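Local atomic coordinates of TetR family transcription regulator (Marinobacter aquaeolei, PDB entry 3PAS), a protein that probably binds DNA as a TetR-family transcription regulator, with a predicted helix-turn-helix motif and an all-helical C-terminal domain. Residues L150-F154 with M155-I159; L180-N183 with M184-A188. One frame throughout, in Å; residues are numbered along the deposited sequence.

Contact 1. Residues L150-F154 with M155-I159; sequences LLETF and MFRPI
Glu152 and Arg157 both turn CG anti to the backbone N (chi1 -178° and -173°), and this sets the two chains side by side, pointing the same way. A bend at chi2 of Glu152 carries OE2 to 3.6 Å from Arg157 CB, against the aliphatic part of the arginine. The charged ends part company: Glu152 OE1 forms a salt bridge with Arg165 and a hydrogen bond with His161, both of the second subunit, while Arg157 NH1 forms a salt bridge with Glu107 of its own chain. In the backbone that carries them the helix widens into a pi-type turn, where Glu152 O accepts two bonds, a nearly straight one from Arg157 N (2.9 Å) and another from Phe156 N (3.1 Å), which comes from above the carbonyl plane. The Phe156 ring turns its edge to Glu152 CA. Pro158, lacking an N-H, fits the kink that follows: its CD lies 3.2 Å from Thr153 O and its CG 3.5 Å from Phe154 O, a buried carbonyl with no hydrogen-bond partner. Cut back to an alanine, this residue is likely to leave a gap beside both oxygens and to weaken the packing on Thr153 of the second subunit. Within helix 148-167, Met155 touches Trp89 of helix 81-98 and Phe182 of helix 175-189.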
ATOM      1  N   LEU B 150       7.651  -9.323  -6.349  1.00 22.38           N
ATOM      2  CA  LEU B 150       8.073  -8.088  -7.020  1.00 22.52           C
ATOM      3  C   LEU B 150       7.144  -7.755  -8.208  1.00 24.50           C
ATOM      4  O   LEU B 150       6.856  -6.578  -8.475  1.00 21.66           O
ATOM      5  CB  LEU B 150       9.547  -8.160  -7.461  1.00 22.31           C
ATOM      6  CG  LEU B 150      10.622  -8.280  -6.349  1.00 23.96           C
ATOM      7  CD1 LEU B 150      12.037  -8.149  -6.885  1.00 22.27           C
ATOM      8  CD2 LEU B 150      10.364  -7.224  -5.288  1.00 24.25           C
ATOM      9  N   LEU B 151       6.696  -8.771  -8.948  1.00 22.74           N
ATOM     10  CA  LEU B 151       5.760  -8.575 -10.028  1.00 23.52           C
ATOM     11  C   LEU B 151       4.436  -8.023  -9.493  1.00 23.22           C
ATOM     12  O   LEU B 151       3.891  -7.092 -10.075  1.00 21.72           O
ATOM     13  CB  LEU B 151       5.541  -9.849 -10.833  1.00 23.29           C
ATOM     14  CG  LEU B 151       6.776 -10.377 -11.594  1.00 25.24           C
ATOM     15  CD1 LEU B 151       6.328 -11.639 -12.436  1.00 27.12           C
ATOM     16  CD2 LEU B 151       7.475  -9.298 -12.483  1.00 17.11           C
ATOM     17  N   GLU B 152       3.962  -8.574  -8.379  1.00 22.51           N
ATOM     18  CA  GLU B 152       2.752  -8.093  -7.695  1.00 22.68           C
ATOM     19  C   GLU B 152       2.886  -6.630  -7.318  1.00 20.82           C
ATOM     20  O   GLU B 152       1.985  -5.798  -7.555  1.00 19.65           O
ATOM     21  CB  GLU B 152       2.511  -8.970  -6.454  1.00 26.64           C
ATOM     22  CG  GLU B 152       1.276  -8.697  -5.597  1.00 33.57           C
ATOM     23  CD  GLU B 152       1.454  -7.555  -4.590  1.00 36.62           C
ATOM     24  OE1 GLU B 152       2.502  -7.482  -3.894  1.00 33.09           O
ATOM     25  OE2 GLU B 152       0.506  -6.762  -4.438  1.00 33.95           O
ATOM     26  N   THR B 153       4.045  -6.305  -6.749  1.00 18.79           N
ATOM     27  CA  THR B 153       4.344  -4.949  -6.273  1.00 20.81           C
ATOM     28  C   THR B 153       4.309  -3.880  -7.347  1.00 19.14           C
ATOM     29  O   THR B 153       3.789  -2.767  -7.087  1.00 20.85           O
ATOM     30  CB  THR B 153       5.729  -4.933  -5.537  1.00 22.40           C
ATOM     31  OG1 THR B 153       5.628  -5.829  -4.414  1.00 21.88           O
ATOM     32  CG2 THR B 153       6.129  -3.523  -5.043  1.00 20.27           C
ATOM     33  N   PHE B 154       4.822  -4.208  -8.532  1.00 17.01           N
ATOM     34  CA  PHE B 154       4.956  -3.238  -9.596  1.00 19.63           C
ATOM     35  C   PHE B 154       3.888  -3.307 -10.700  1.00 22.01           C
ATOM     36  O   PHE B 154       3.771  -2.362 -11.454  1.00 22.74           O
ATOM     37  CB  PHE B 154       6.351  -3.292 -10.246  1.00 20.40           C
ATOM     38  CG  PHE B 154       7.432  -2.756  -9.339  1.00 20.80           C
ATOM     39  CD1 PHE B 154       7.616  -1.405  -9.215  1.00 17.75           C
ATOM     40  CD2 PHE B 154       8.178  -3.610  -8.522  1.00 20.31           C
ATOM     41  CE1 PHE B 154       8.565  -0.870  -8.342  1.00 19.89           C
ATOM     42  CE2 PHE B 154       9.129  -3.090  -7.607  1.00 22.33           C
ATOM     43  CZ  PHE B 154       9.343  -1.717  -7.525  1.00 23.45           C
HETATM   44  N   MSE B 155       3.174  -4.417 -10.808  1.00 20.21           N
HETATM   45  CA  MSE B 155       2.149  -4.604 -11.869  1.00 23.72           C
HETATM   46  C   MSE B 155       0.688  -4.663 -11.359  1.00 24.72           C
HETATM   47  O   MSE B 155      -0.221  -4.300 -12.091  1.00 26.00           O
HETATM   48  CB  MSE B 155       2.463  -5.813 -12.742  1.00 21.82           C
HETATM   49  CG  MSE B 155       1.510  -6.124 -13.935  1.00 27.76           C
HETATM   50 SE   MSE B 155       1.125  -4.689 -15.157  0.75 26.19          SE
HETATM   51  CE  MSE B 155       2.861  -4.710 -16.109  1.00 19.92           C
ATOM     52  N   PHE B 156       0.446  -5.096 -10.135  1.00 25.93           N
ATOM     53  CA  PHE B 156      -0.950  -5.160  -9.633  1.00 25.10           C
ATOM     54  C   PHE B 156      -1.254  -4.175  -8.524  1.00 24.58           C
ATOM     55  O   PHE B 156      -2.243  -3.420  -8.569  1.00 24.29           O
ATOM     56  CB  PHE B 156      -1.247  -6.597  -9.251  1.00 28.40           C
ATOM     57  CG  PHE B 156      -1.096  -7.527 -10.408  1.00 36.68           C
ATOM     58  CD1 PHE B 156      -2.117  -7.659 -11.337  1.00 44.35           C
ATOM     59  CD2 PHE B 156       0.098  -8.207 -10.626  1.00 48.37           C
ATOM     60  CE1 PHE B 156      -1.958  -8.489 -12.431  1.00 42.97           C
ATOM     61  CE2 PHE B 156       0.247  -9.047 -11.714  1.00 45.14           C
ATOM     62  CZ  PHE B 156      -0.789  -9.181 -12.614  1.00 48.22           C
ATOM     63  N   ARG B 157      -0.359  -4.096  -7.551  1.00 21.63           N
ATOM     64  CA  ARG B 157      -0.588  -3.213  -6.435  1.00 24.95           C
ATOM     65  C   ARG B 157      -0.732  -1.768  -6.829  1.00 22.79           C
ATOM     66  O   ARG B 157      -1.488  -1.058  -6.201  1.00 24.25           O
ATOM     67  CB  ARG B 157       0.558  -3.333  -5.420  1.00 28.54           C
ATOM     68  CG  ARG B 157       0.356  -2.586  -4.143  1.00 28.03           C
ATOM     69  CD  ARG B 157      -0.786  -3.236  -3.405  1.00 34.06           C
ATOM     70  NE  ARG B 157      -0.939  -2.708  -2.072  1.00 42.09           N
ATOM     71  CZ  ARG B 157      -1.923  -3.063  -1.258  1.00 46.53           C
ATOM     72  NH1 ARG B 157      -2.851  -3.938  -1.655  1.00 44.11           N
ATOM     73  NH2 ARG B 157      -1.987  -2.524  -0.060  1.00 41.99           N
ATOM     74  N   PRO B 158      -0.026  -1.310  -7.880  1.00 19.19           N
ATOM     75  CA  PRO B 158      -0.215   0.132  -8.139  1.00 19.69           C
ATOM     76  C   PRO B 158      -1.635   0.531  -8.579  1.00 15.85           C
ATOM     77  O   PRO B 158      -1.996   1.707  -8.427  1.00 19.88           O
ATOM     78  CB  PRO B 158       0.818   0.450  -9.242  1.00 19.70           C
ATOM     79  CG  PRO B 158       1.882  -0.611  -9.037  1.00 23.67           C
ATOM     80  CD  PRO B 158       1.111  -1.861  -8.618  1.00 21.07           C
ATOM     81  N   ILE B 159      -2.403  -0.400  -9.132  1.00 19.36           N
ATOM     82  CA  ILE B 159      -3.808  -0.155  -9.510  1.00 18.29           C
ATOM     83  C   ILE B 159      -4.624   0.218  -8.237  1.00 20.02           C
ATOM     84  O   ILE B 159      -5.260   1.250  -8.198  1.00 18.77           O
ATOM     85  CB  ILE B 159      -4.467  -1.330 -10.242  1.00 17.27           C
ATOM     86  CG1 ILE B 159      -3.658  -1.673 -11.521  1.00 20.01           C
ATOM     87  CG2 ILE B 159      -5.974  -0.967 -10.594  1.00 17.35           C
ATOM     88  CD1 ILE B 159      -4.092  -2.902 -12.282  1.00 17.07           C
TER

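Contact 2. Residues L180-N183 with M184-A188; sequences LAFN and MAWDA. With PGO (S-1,2-propanediol), chain N.
The Phe182 ring offers one face to Trp186 CB, which lies 4.0 Å from Phe182 CE2, one helical turn further on. A first torsion near 180° in both residues sends the two aromatic side chains the same way, side by side. At the edge of the indole, in its plane, sits O1 of a propanediol probably taken from the crystallisation liquor; Trp186 NE1 donates to this atom at 3.1 Å and to O2 of the same molecule at 3.2 Å, neither bond straight. Arg82 makes a cation-pi contact with Trp186 and also bonds Asn183 OD1, while Trp89 meets the Phe182 ring edge-to-face. The helix itself is regular: Trp186 N reaches Phe182 O at 2.8 Å, and Asp187 N reaches Asn183 O at 3.0 Å. A water donates both to Asn183 O and to Asp187 OD1, tying a backbone carbonyl to a carboxylate one turn away. Ala181 and Ala185 both touch Trp89, and their small side chains suit this close approach of helix 81-98. The chemistry thus divides around the helix: aromatic Phe182 suits the side facing helix 81-98, whereas the charge of Asp187 is paired across the dimer interface, OD2 forming a salt bridge with Lys144 of the second subunit.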
ATOM      1  N   LEU B 180      -0.758   5.741 -19.121  1.00 19.21           N
ATOM      2  CA  LEU B 180       0.566   6.177 -18.724  1.00 18.93           C
ATOM      3  C   LEU B 180       1.062   5.391 -17.503  1.00 20.91           C
ATOM      4  O   LEU B 180       2.199   4.929 -17.472  1.00 20.81           O
ATOM      5  CB  LEU B 180       0.536   7.654 -18.401  1.00 22.32           C
ATOM      6  CG  LEU B 180       1.755   8.309 -17.769  1.00 20.94           C
ATOM      7  CD1 LEU B 180       2.996   8.101 -18.686  1.00 27.83           C
ATOM      8  CD2 LEU B 180       1.438   9.793 -17.615  1.00 30.40           C
ATOM      9  N   ALA B 181       0.185   5.222 -16.515  1.00 22.11           N
ATOM     10  CA  ALA B 181       0.512   4.411 -15.346  1.00 20.74           C
ATOM     11  C   ALA B 181       0.823   2.959 -15.761  1.00 22.33           C
ATOM     12  O   ALA B 181       1.796   2.366 -15.260  1.00 18.93           O
ATOM     13  CB  ALA B 181      -0.699   4.438 -14.352  1.00 18.63           C
ATOM     14  N   PHE B 182       0.026   2.371 -16.668  1.00 16.99           N
ATOM     15  CA  PHE B 182       0.372   1.035 -17.163  1.00 18.88           C
ATOM     16  C   PHE B 182       1.736   1.005 -17.852  1.00 19.38           C
ATOM     17  O   PHE B 182       2.500   0.042 -17.659  1.00 17.66           O
ATOM     18  CB  PHE B 182      -0.670   0.399 -18.133  1.00 18.22           C
ATOM     19  CG  PHE B 182      -0.161  -0.879 -18.785  1.00 16.48           C
ATOM     20  CD1 PHE B 182      -0.199  -2.043 -18.094  1.00 14.42           C
ATOM     21  CD2 PHE B 182       0.440  -0.873 -20.056  1.00 19.77           C
ATOM     22  CE1 PHE B 182       0.318  -3.228 -18.639  1.00 18.46           C
ATOM     23  CE2 PHE B 182       0.963  -2.045 -20.607  1.00 17.88           C
ATOM     24  CZ  PHE B 182       0.886  -3.218 -19.904  1.00 16.64           C
ATOM     25  N   ASN B 183       2.039   2.016 -18.665  1.00 18.46           N
ATOM     26  CA  ASN B 183       3.368   2.051 -19.313  1.00 17.61           C
ATOM     27  C   ASN B 183       4.545   2.037 -18.301  1.00 16.88           C
ATOM     28  O   ASN B 183       5.563   1.415 -18.529  1.00 18.04           O
ATOM     29  CB  ASN B 183       3.490   3.242 -20.252  1.00 20.48           C
ATOM     30  CG  ASN B 183       2.608   3.080 -21.507  1.00 24.60           C
ATOM     31  OD1 ASN B 183       2.226   1.965 -21.870  1.00 26.13           O
ATOM     32  ND2 ASN B 183       2.240   4.182 -22.113  1.00 24.17           N
HETATM   33  N   MSE B 184       4.346   2.708 -17.177  1.00 19.08           N
HETATM   34  CA  MSE B 184       5.319   2.708 -16.092  1.00 18.74           C
HETATM   35  C   MSE B 184       5.418   1.329 -15.447  1.00 17.42           C
HETATM   36  O   MSE B 184       6.550   0.853 -15.162  1.00 18.48           O
HETATM   37  CB  MSE B 184       5.011   3.812 -15.082  1.00 18.54           C
HETATM   38  CG  MSE B 184       5.191   5.187 -15.707  1.00 21.59           C
HETATM   39 SE   MSE B 184       4.657   6.597 -14.576  0.75 21.84          SE
HETATM   40  CE  MSE B 184       6.281   6.610 -13.345  1.00 18.50           C
ATOM     41  N   ALA B 185       4.265   0.693 -15.211  1.00 16.06           N
ATOM     42  CA  ALA B 185       4.223  -0.653 -14.615  1.00 16.22           C
ATOM     43  C   ALA B 185       4.898  -1.655 -15.521  1.00 17.71           C
ATOM     44  O   ALA B 185       5.704  -2.478 -15.059  1.00 17.96           O
ATOM     45  CB  ALA B 185       2.788  -1.109 -14.296  1.00 14.81           C
ATOM     46  N   TRP B 186       4.657  -1.552 -16.828  1.00 15.11           N
ATOM     47  CA  TRP B 186       5.302  -2.417 -17.791  1.00 17.38           C
ATOM     48  C   TRP B 186       6.803  -2.212 -17.794  1.00 16.05           C
ATOM     49  O   TRP B 186       7.556  -3.144 -17.669  1.00 15.43           O
ATOM     50  CB  TRP B 186       4.745  -2.198 -19.207  1.00 16.76           C
ATOM     51  CG  TRP B 186       5.514  -3.018 -20.229  1.00 23.74           C
ATOM     52  CD1 TRP B 186       6.468  -2.570 -21.084  1.00 26.24           C
ATOM     53  CD2 TRP B 186       5.380  -4.424 -20.481  1.00 17.15           C
ATOM     54  NE1 TRP B 186       6.940  -3.602 -21.836  1.00 25.62           N
ATOM     55  CE2 TRP B 186       6.315  -4.753 -21.474  1.00 17.93           C
ATOM     56  CE3 TRP B 186       4.618  -5.446 -19.896  1.00 22.28           C
ATOM     57  CZ2 TRP B 186       6.496  -6.064 -21.928  1.00 23.75           C
ATOM     58  CZ3 TRP B 186       4.801  -6.741 -20.331  1.00 25.30           C
ATOM     59  CH2 TRP B 186       5.723  -7.036 -21.353  1.00 23.54           C
ATOM     60  N   ASP B 187       7.241  -0.963 -17.879  1.00 18.75           N
ATOM     61  CA  ASP B 187       8.668  -0.666 -17.804  1.00 20.30           C
ATOM     62  C   ASP B 187       9.301  -1.255 -16.529  1.00 21.32           C
ATOM     63  O   ASP B 187      10.423  -1.794 -16.567  1.00 16.93           O
ATOM     64  CB  ASP B 187       8.893   0.816 -17.887  1.00 21.28           C
ATOM     65  CG  ASP B 187       8.810   1.369 -19.330  1.00 26.55           C
ATOM     66  OD1 ASP B 187       8.654   0.637 -20.308  1.00 22.50           O
ATOM     67  OD2 ASP B 187       8.904   2.582 -19.474  1.00 24.69           O
ATOM     68  N   ALA B 188       8.593  -1.167 -15.406  1.00 18.07           N
ATOM     69  CA  ALA B 188       9.084  -1.755 -14.154  1.00 18.05           C
ATOM     70  C   ALA B 188       9.375  -3.281 -14.271  1.00 18.06           C
ATOM     71  O   ALA B 188      10.426  -3.750 -13.824  1.00 18.52           O
ATOM     72  CB  ALA B 188       8.062  -1.529 -13.017  1.00 16.87           C
TER
HETATM   73  C1  PGO N 213      10.030  -4.260 -24.403  1.00 59.63           C
HETATM   74  C2  PGO N 213      10.545  -2.948 -23.823  1.00 62.78           C
HETATM   75  C3  PGO N 213      11.657  -3.196 -22.812  1.00 54.08           C
HETATM   76  O1  PGO N 213       9.166  -4.917 -23.455  1.00 44.49           O
HETATM   77  O2  PGO N 213       9.469  -2.229 -23.191  1.00 57.87           O
HETATM   78  O   HOH W   1       6.004   0.854 -21.351  1.00 24.28           O

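How the contacts relate
Contacts 1 and 2 lie on successive helices, 148-167 and 175-189, with centres about 10 Å apart, and they meet directly: Phe154 O is 3.3 Å from Ala185 CB, and Met155 CE is 3.7 Å from Trp186 N. Small alanines on the later helix make room for the bulky residues of the earlier one. Contact 1 is the more buried, lies nearer the centre of the chain and has a distorted helix; contact 2 is partly buried and regular. Each has one polar group paired within its chain, Arg157 with Glu107 and Asn183 with Arg82, and one paired across the dimer, Glu152 and Asp187. Phe154 of contact 1 also packs on Met184 of the second subunit.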